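Local coordinates for uncharacterized protein (Parabacteroides merdae ATCC 43184, PDB 4OPW), which is of unknown function but, as a member of the putative auto-transporter adhesin family with a head GIN domain, probably takes part in adhesion at the cell surface, at residues V128-N134 with T148-S154; S12-I18 with P41-I45. One frame throughout, in Å; residues are numbered along the deposited sequence. Where two conformers were deposited one is given.

Interaction 1 of 2, residues V128-N134 with T148-S154; sequences VGKLDLN and TDKLECS. With EDO (1,2-ethanediol), chain E.
Strands Lys130-Asn134 and Lys150-Ser154 run side by side in exact register, their axes 4.8 Å apart and only 2° from parallel, as in the successive coils of a parallel beta-solenoid, where a short repeat returns the chain to the same face. Hydrogen bonds alternate between the two backbones, from Lys150 N to Gly129 O at the start to Ser154 N to Leu133 O at the end. At the corner Gly129 O accepts twice: Lys150 N reaches it at 3.1 Å in the carbonyl plane, whereas Asp149 N comes from above that plane. The side chains then sort by face. On one, Leu131 and Leu151 lie side by side, CD2 of the first 4.1 Å from CD1 of the second, and Leu133 CD1 rests 4.0 Å from Cys153 SG; Leu163 of strand 159-163 packs on Leu133, Leu151 and Cys153. The other face is polar. Lys150, bent at chi2 (61°) and chi4, brings NZ back to within 2.8 Å of Glu152 OE2, on the anti lone pair, and also bridges to Asp172 of the next strand. The extended Lys130 adds a long salt bridge, NZ to Glu152 OE2 at 4.0 Å, with its CE closer to the carboxylate. Asp132 and Glu152 turn their carboxylates 69° apart, OD1 and OE1 being 3.9 Å from each other with a water 2.7 Å from both, while Asn134 ND2 meets Asp132 OD1 from above its plane. The lysines and the intervening water would probably offset the repulsion between these acids, leaving a charged outer face backed by an apolar interior.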
loop_
_atom_site.group_PDB
_atom_site.type_symbol
_atom_site.label_atom_id
_atom_site.label_comp_id
_atom_site.label_asym_id
_atom_site.label_seq_id
_atom_site.Cartn_x
_atom_site.Cartn_y
_atom_site.Cartn_z
ATOM N N VAL A 128 0.957 -6.647 -12.974
ATOM C CA VAL A 128 0.505 -7.877 -12.323
ATOM C C VAL A 128 -0.834 -8.322 -12.870
ATOM O O VAL A 128 -1.532 -7.521 -13.473
ATOM C CB VAL A 128 0.414 -7.666 -10.771
ATOM C CG1 VAL A 128 1.796 -7.458 -10.144
ATOM C CG2 VAL A 128 -0.550 -6.527 -10.397
ATOM N N GLY A 129 -1.196 -9.587 -12.644
ATOM C CA GLY A 129 -2.494 -10.100 -13.060
ATOM C C GLY A 129 -3.607 -9.521 -12.201
ATOM O O GLY A 129 -4.652 -9.130 -12.714
ATOM N N LYS A 130 -3.370 -9.415 -10.893
ATOM C CA LYS A 130 -4.344 -8.868 -9.959
ATOM C C LYS A 130 -3.649 -7.952 -8.962
ATOM O O LYS A 130 -2.638 -8.334 -8.374
ATOM C CB LYS A 130 -5.071 -10.014 -9.236
ATOM C CG LYS A 130 -6.168 -9.585 -8.273
ATOM C CD LYS A 130 -6.623 -10.780 -7.462
ATOM C CE LYS A 130 -7.840 -10.485 -6.631
ATOM N NZ LYS A 130 -8.326 -11.705 -5.942
ATOM N N LEU A 131 -4.177 -6.727 -8.796
ATOM C CA LEU A 131 -3.617 -5.741 -7.854
ATOM C C LEU A 131 -4.680 -5.453 -6.823
ATOM O O LEU A 131 -5.760 -4.980 -7.156
ATOM C CB LEU A 131 -3.141 -4.468 -8.589
ATOM C CG LEU A 131 -2.371 -3.406 -7.760
ATOM C CD1 LEU A 131 -1.073 -3.991 -7.134
ATOM C CD2 LEU A 131 -2.027 -2.198 -8.633
ATOM N N ASP A 132 -4.403 -5.819 -5.574
ATOM C CA ASP A 132 -5.368 -5.728 -4.493
ATOM C C ASP A 132 -4.849 -4.798 -3.404
ATOM O O ASP A 132 -3.994 -5.170 -2.592
ATOM C CB ASP A 132 -5.645 -7.156 -3.985
ATOM C CG ASP A 132 -6.581 -7.286 -2.804
ATOM O OD1 ASP A 132 -7.198 -6.273 -2.418
ATOM O OD2 ASP A 132 -6.707 -8.407 -2.280
ATOM N N LEU A 133 -5.403 -3.568 -3.375
ATOM C CA LEU A 133 -4.963 -2.510 -2.482
ATOM C C LEU A 133 -5.995 -2.198 -1.430
ATOM O O LEU A 133 -7.178 -2.005 -1.740
ATOM C CB LEU A 133 -4.658 -1.252 -3.302
ATOM C CG LEU A 133 -3.761 -1.445 -4.547
ATOM C CD1 LEU A 133 -3.599 -0.142 -5.306
ATOM C CD2 LEU A 133 -2.389 -2.003 -4.169
ATOM N N ASN A 134 -5.549 -2.178 -0.174
ATOM C CA ASN A 134 -6.417 -1.937 0.973
ATOM C C ASN A 134 -5.799 -0.929 1.897
ATOM O O ASN A 134 -4.626 -1.060 2.273
ATOM C CB ASN A 134 -6.664 -3.253 1.729
ATOM C CG ASN A 134 -7.213 -4.342 0.835
ATOM O OD1 ASN A 134 -8.415 -4.433 0.649
ATOM N ND2 ASN A 134 -6.325 -5.125 0.190
ATOM N N THR A 148 -2.810 -3.947 -15.015
ATOM C CA THR A 148 -3.350 -5.165 -14.405
ATOM C C THR A 148 -4.601 -5.645 -15.127
ATOM O O THR A 148 -5.170 -4.909 -15.939
ATOM C CB THR A 148 -3.634 -4.911 -12.873
ATOM O OG1 THR A 148 -3.881 -6.152 -12.203
ATOM C CG2 THR A 148 -4.794 -3.962 -12.623
ATOM N N ASP A 149 -5.016 -6.881 -14.830
ATOM C CA ASP A 149 -6.262 -7.413 -15.360
ATOM C C ASP A 149 -7.356 -7.008 -14.381
ATOM O O ASP A 149 -8.223 -6.218 -14.736
ATOM C CB ASP A 149 -6.179 -8.929 -15.587
ATOM C CG ASP A 149 -5.276 -9.311 -16.745
ATOM O OD1 ASP A 149 -5.283 -8.589 -17.774
ATOM O OD2 ASP A 149 -4.552 -10.320 -16.622
ATOM N N LYS A 150 -7.245 -7.437 -13.114
ATOM C CA LYS A 150 -8.184 -7.088 -12.066
ATOM C C LYS A 150 -7.558 -6.121 -11.073
ATOM O O LYS A 150 -6.490 -6.399 -10.539
ATOM C CB LYS A 150 -8.672 -8.354 -11.332
ATOM C CG LYS A 150 -9.742 -8.078 -10.259
ATOM C CD LYS A 150 -11.046 -7.449 -10.836
ATOM C CE LYS A 150 -11.918 -6.863 -9.753
ATOM N NZ LYS A 150 -12.435 -7.937 -8.841
ATOM N N LEU A 151 -8.247 -5.000 -10.811
ATOM C CA LEU A 151 -7.841 -4.014 -9.800
ATOM C C LEU A 151 -8.890 -3.974 -8.703
ATOM O O LEU A 151 -10.092 -3.863 -8.995
ATOM C CB LEU A 151 -7.675 -2.623 -10.445
ATOM C CG LEU A 151 -7.402 -1.439 -9.527
ATOM C CD1 LEU A 151 -6.052 -1.602 -8.779
ATOM C CD2 LEU A 151 -7.402 -0.149 -10.336
ATOM N N GLU A 152 -8.449 -4.096 -7.446
ATOM C CA GLU A 152 -9.304 -3.998 -6.265
ATOM C C GLU A 152 -8.713 -2.935 -5.380
ATOM O O GLU A 152 -7.523 -2.980 -5.047
ATOM C CB GLU A 152 -9.467 -5.330 -5.550
ATOM C CG GLU A 152 -10.288 -6.314 -6.377
ATOM C CD GLU A 152 -10.247 -7.755 -5.917
ATOM O OE1 GLU A 152 -9.719 -8.014 -4.812
ATOM O OE2 GLU A 152 -10.732 -8.630 -6.671
ATOM N N CYS A 153 -9.547 -1.926 -5.070
ATOM C CA CYS A 153 -9.187 -0.807 -4.222
ATOM C C CYS A 153 -10.213 -0.649 -3.167
ATOM O O CYS A 153 -11.403 -0.472 -3.449
ATOM C CB CYS A 153 -9.028 0.477 -5.019
ATOM S SG CYS A 153 -7.478 0.588 -5.923
ATOM N N SER A 154 -9.753 -0.684 -1.936
ATOM C CA SER A 154 -10.670 -0.484 -0.828
ATOM C C SER A 154 -10.089 0.382 0.266
ATOM O O SER A 154 -8.903 0.254 0.618
ATOM C CB SER A 154 -11.080 -1.825 -0.237
ATOM O OG SER A 154 -11.449 -2.742 -1.260
HETATM C C1 EDO E . -0.658 -7.416 -17.137
HETATM O O1 EDO E . -0.469 -7.422 -18.546
HETATM C C2 EDO E . -2.075 -7.911 -16.808
HETATM O O2 EDO E . -3.027 -7.125 -17.514
HETATM O O HOH W 1 -9.863 -6.709 -2.420
HETATM O O HOH W 2 -9.576 -10.080 -3.058
HETATM O O HOH W 3 -9.314 -3.997 -2.274
#

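Interaction 2 of 2, residues S12-I18 with P41-I45; sequences STKKITI and PHIEI
Ile18 swings CG1 anti to its backbone nitrogen (chi1 -167°) and Ile43 does the same (chi1 -172°), which carries their extended ends together: CD1 of Ile18 meets CD1 of Ile43 at 3.8 Å as the two chains cross. Ile43 lies in strand His42-Ile45, which pairs antiparallel with Ser12-Thr17 at the N-terminal end of the solenoid; Ile18 follows directly after that second strand. Ile57 and Ile59 of strand 55-60 are among the residues that pack here. The pairing follows textbook alternation. Lys14 with Ile45 and Ile16 with Ile43 are hydrogen-bonded pairs, each closed by two N-H to O bonds; Lys15 with Glu44 and Thr17 with His42 are non-hydrogen-bonded, the side chains of the latter diverging. Beyond Thr17 and His42, Ile18 N still reaches Pro41 O at 3.1 Å, although from 49° above the carbonyl plane, and Ile18 CG2 settles 3.6 Å from Pro41 CB. Ile16 runs alongside Ile43, its CG1 3.6 Å from Ile43 CG2. His42 sets the edge of its ring beside Ile16 O, and Thr17 CG2 approaches His42 NE2 obliquely. Thr13 OG1 is hydrogen-bonded to Thr46, while its methyl CG2 packs 3.4 Å from Glu44 CG. Lys15 and Glu44 share the other face. The extended Lys15 chain passes obliquely to His42, its CE 3.8 Å from His42 CB. No direct salt bridge joins Lys15 to Glu44; two waters accept from Lys15 NZ instead, one donating only weakly to Glu44 OE1, the other with its oxygen 2.9 Å from Glu44 OE2, to which it donates.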
loop_
_atom_site.group_PDB
_atom_site.type_symbol
_atom_site.label_atom_id
_atom_site.label_comp_id
_atom_site.label_asym_id
_atom_site.label_seq_id
_atom_site.Cartn_x
_atom_site.Cartn_y
_atom_site.Cartn_z
ATOM N N SER A 12 24.182 3.595 12.843
ATOM C CA SER A 12 25.157 2.737 12.172
ATOM C C SER A 12 24.405 1.814 11.227
ATOM O O SER A 12 23.238 1.483 11.479
ATOM C CB SER A 12 26.011 1.941 13.159
ATOM O OG SER A 12 25.317 0.842 13.733
ATOM N N THR A 13 25.068 1.427 10.139
ATOM C CA THR A 13 24.465 0.558 9.138
ATOM C C THR A 13 25.182 -0.796 9.114
ATOM O O THR A 13 26.409 -0.849 9.131
ATOM C CB THR A 13 24.486 1.257 7.782
ATOM O OG1 THR A 13 23.814 2.512 7.886
ATOM C CG2 THR A 13 23.842 0.436 6.691
ATOM N N LYS A 14 24.390 -1.887 9.124
ATOM C CA LYS A 14 24.883 -3.258 9.003
ATOM C C LYS A 14 24.184 -3.933 7.835
ATOM O O LYS A 14 22.959 -3.842 7.704
ATOM C CB LYS A 14 24.683 -4.054 10.289
ATOM C CG LYS A 14 25.557 -3.574 11.452
ATOM C CD LYS A 14 25.345 -4.454 12.685
ATOM C CE LYS A 14 26.038 -3.927 13.918
ATOM N NZ LYS A 14 27.516 -4.080 13.839
ATOM N N LYS A 15 24.972 -4.631 7.002
ATOM C CA LYS A 15 24.473 -5.311 5.828
ATOM C C LYS A 15 24.805 -6.800 5.914
ATOM O O LYS A 15 25.962 -7.183 6.123
ATOM C CB LYS A 15 25.062 -4.685 4.557
ATOM C CG LYS A 15 24.501 -5.279 3.265
ATOM C CD LYS A 15 25.128 -4.609 2.060
ATOM C CE LYS A 15 24.345 -4.862 0.798
ATOM N NZ LYS A 15 24.700 -3.894 -0.278
ATOM N N ILE A 16 23.786 -7.632 5.763
ATOM C CA ILE A 16 23.973 -9.084 5.814
ATOM C C ILE A 16 23.199 -9.714 4.672
ATOM O O ILE A 16 22.346 -9.064 4.052
ATOM C CB ILE A 16 23.557 -9.700 7.202
ATOM C CG1 ILE A 16 22.039 -9.493 7.481
ATOM C CG2 ILE A 16 24.447 -9.171 8.370
ATOM C CD1 ILE A 16 21.449 -10.282 8.664
ATOM N N THR A 17 23.463 -11.001 4.416
ATOM C CA THR A 17 22.689 -11.729 3.422
ATOM C C THR A 17 21.347 -12.044 4.048
ATOM O O THR A 17 21.223 -12.072 5.291
ATOM C CB THR A 17 23.428 -12.993 2.972
ATOM O OG1 THR A 17 23.694 -13.787 4.139
ATOM C CG2 THR A 17 24.722 -12.664 2.210
ATOM N N ILE A 18 20.334 -12.247 3.203
ATOM C CA ILE A 18 19.006 -12.618 3.681
ATOM C C ILE A 18 18.467 -13.765 2.839
ATOM O O ILE A 18 18.755 -13.844 1.643
ATOM C CB ILE A 18 18.046 -11.388 3.691
ATOM C CG1 ILE A 18 16.749 -11.683 4.490
ATOM C CG2 ILE A 18 17.745 -10.847 2.270
ATOM C CD1 ILE A 18 15.794 -10.441 4.681
ATOM N N PRO A 41 20.122 -11.801 -2.508
ATOM C CA PRO A 41 19.402 -10.950 -1.558
ATOM C C PRO A 41 20.219 -10.589 -0.324
ATOM O O PRO A 41 20.912 -11.431 0.284
ATOM C CB PRO A 41 18.166 -11.776 -1.189
ATOM C CG PRO A 41 18.010 -12.751 -2.334
ATOM C CD PRO A 41 19.432 -13.089 -2.702
ATOM N N HIS A 42 20.159 -9.296 -0.000
ATOM C CA HIS A 42 20.761 -8.716 1.189
ATOM C C HIS A 42 19.727 -7.897 1.939
ATOM O O HIS A 42 18.709 -7.484 1.366
ATOM C CB HIS A 42 21.973 -7.829 0.842
ATOM C CG HIS A 42 23.179 -8.600 0.405
ATOM N ND1 HIS A 42 23.395 -8.902 -0.926
ATOM C CD2 HIS A 42 24.210 -9.084 1.136
ATOM C CE1 HIS A 42 24.538 -9.576 -0.967
ATOM N NE2 HIS A 42 25.063 -9.719 0.247
ATOM N N ILE A 43 20.008 -7.641 3.224
ATOM C CA ILE A 43 19.215 -6.743 4.053
ATOM C C ILE A 43 20.195 -5.786 4.733
ATOM O O ILE A 43 21.199 -6.212 5.309
ATOM C CB ILE A 43 18.225 -7.440 5.019
ATOM C CG1 ILE A 43 17.290 -6.404 5.714
ATOM C CG2 ILE A 43 18.919 -8.390 6.017
ATOM C CD1 ILE A 43 15.961 -6.987 6.230
ATOM N N GLU A 44 19.916 -4.493 4.604
ATOM C CA GLU A 44 20.730 -3.434 5.173
ATOM C C GLU A 44 19.881 -2.693 6.195
ATOM O O GLU A 44 18.793 -2.201 5.862
ATOM C CB GLU A 44 21.208 -2.527 4.025
ATOM C CG GLU A 44 22.300 -1.556 4.407
ATOM C CD GLU A 44 22.905 -0.847 3.210
ATOM O OE1 GLU A 44 22.142 -0.246 2.420
ATOM O OE2 GLU A 44 24.149 -0.874 3.077
ATOM N N ILE A 45 20.367 -2.654 7.453
ATOM C CA ILE A 45 19.676 -2.027 8.582
ATOM C C ILE A 45 20.457 -0.837 9.086
ATOM O O ILE A 45 21.639 -0.980 9.429
ATOM C CB ILE A 45 19.455 -3.045 9.769
ATOM C CG1 ILE A 45 18.756 -4.346 9.339
ATOM C CG2 ILE A 45 18.764 -2.389 11.012
ATOM C CD1 ILE A 45 17.272 -4.197 8.859
HETATM O O HOH W 4 22.049 -2.432 0.427
HETATM O O HOH W 5 25.414 -0.989 0.465
#

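Both contacts pair strands through backbone hydrogen bonds, yet they hold different elements and do not touch, their nearest atoms lying about 19 Å apart. Interaction 1 joins neighbouring parallel coils in the body of the solenoid and is partly buried; interaction 2, antiparallel, is a surface contact, its centre about 23 Å from the chain centre against about 11 Å for interaction 1. A clean division into apolar and polar faces belongs to interaction 1 alone. There Lys150 meets Glu152 directly and Lys130 at longer range, whereas Lys15 and Glu44 are bridged by water. Apolar packing is leucine and cysteine in the first; in the second it is isoleucine contacts, with Pro41 meeting Ile18 at the strand end.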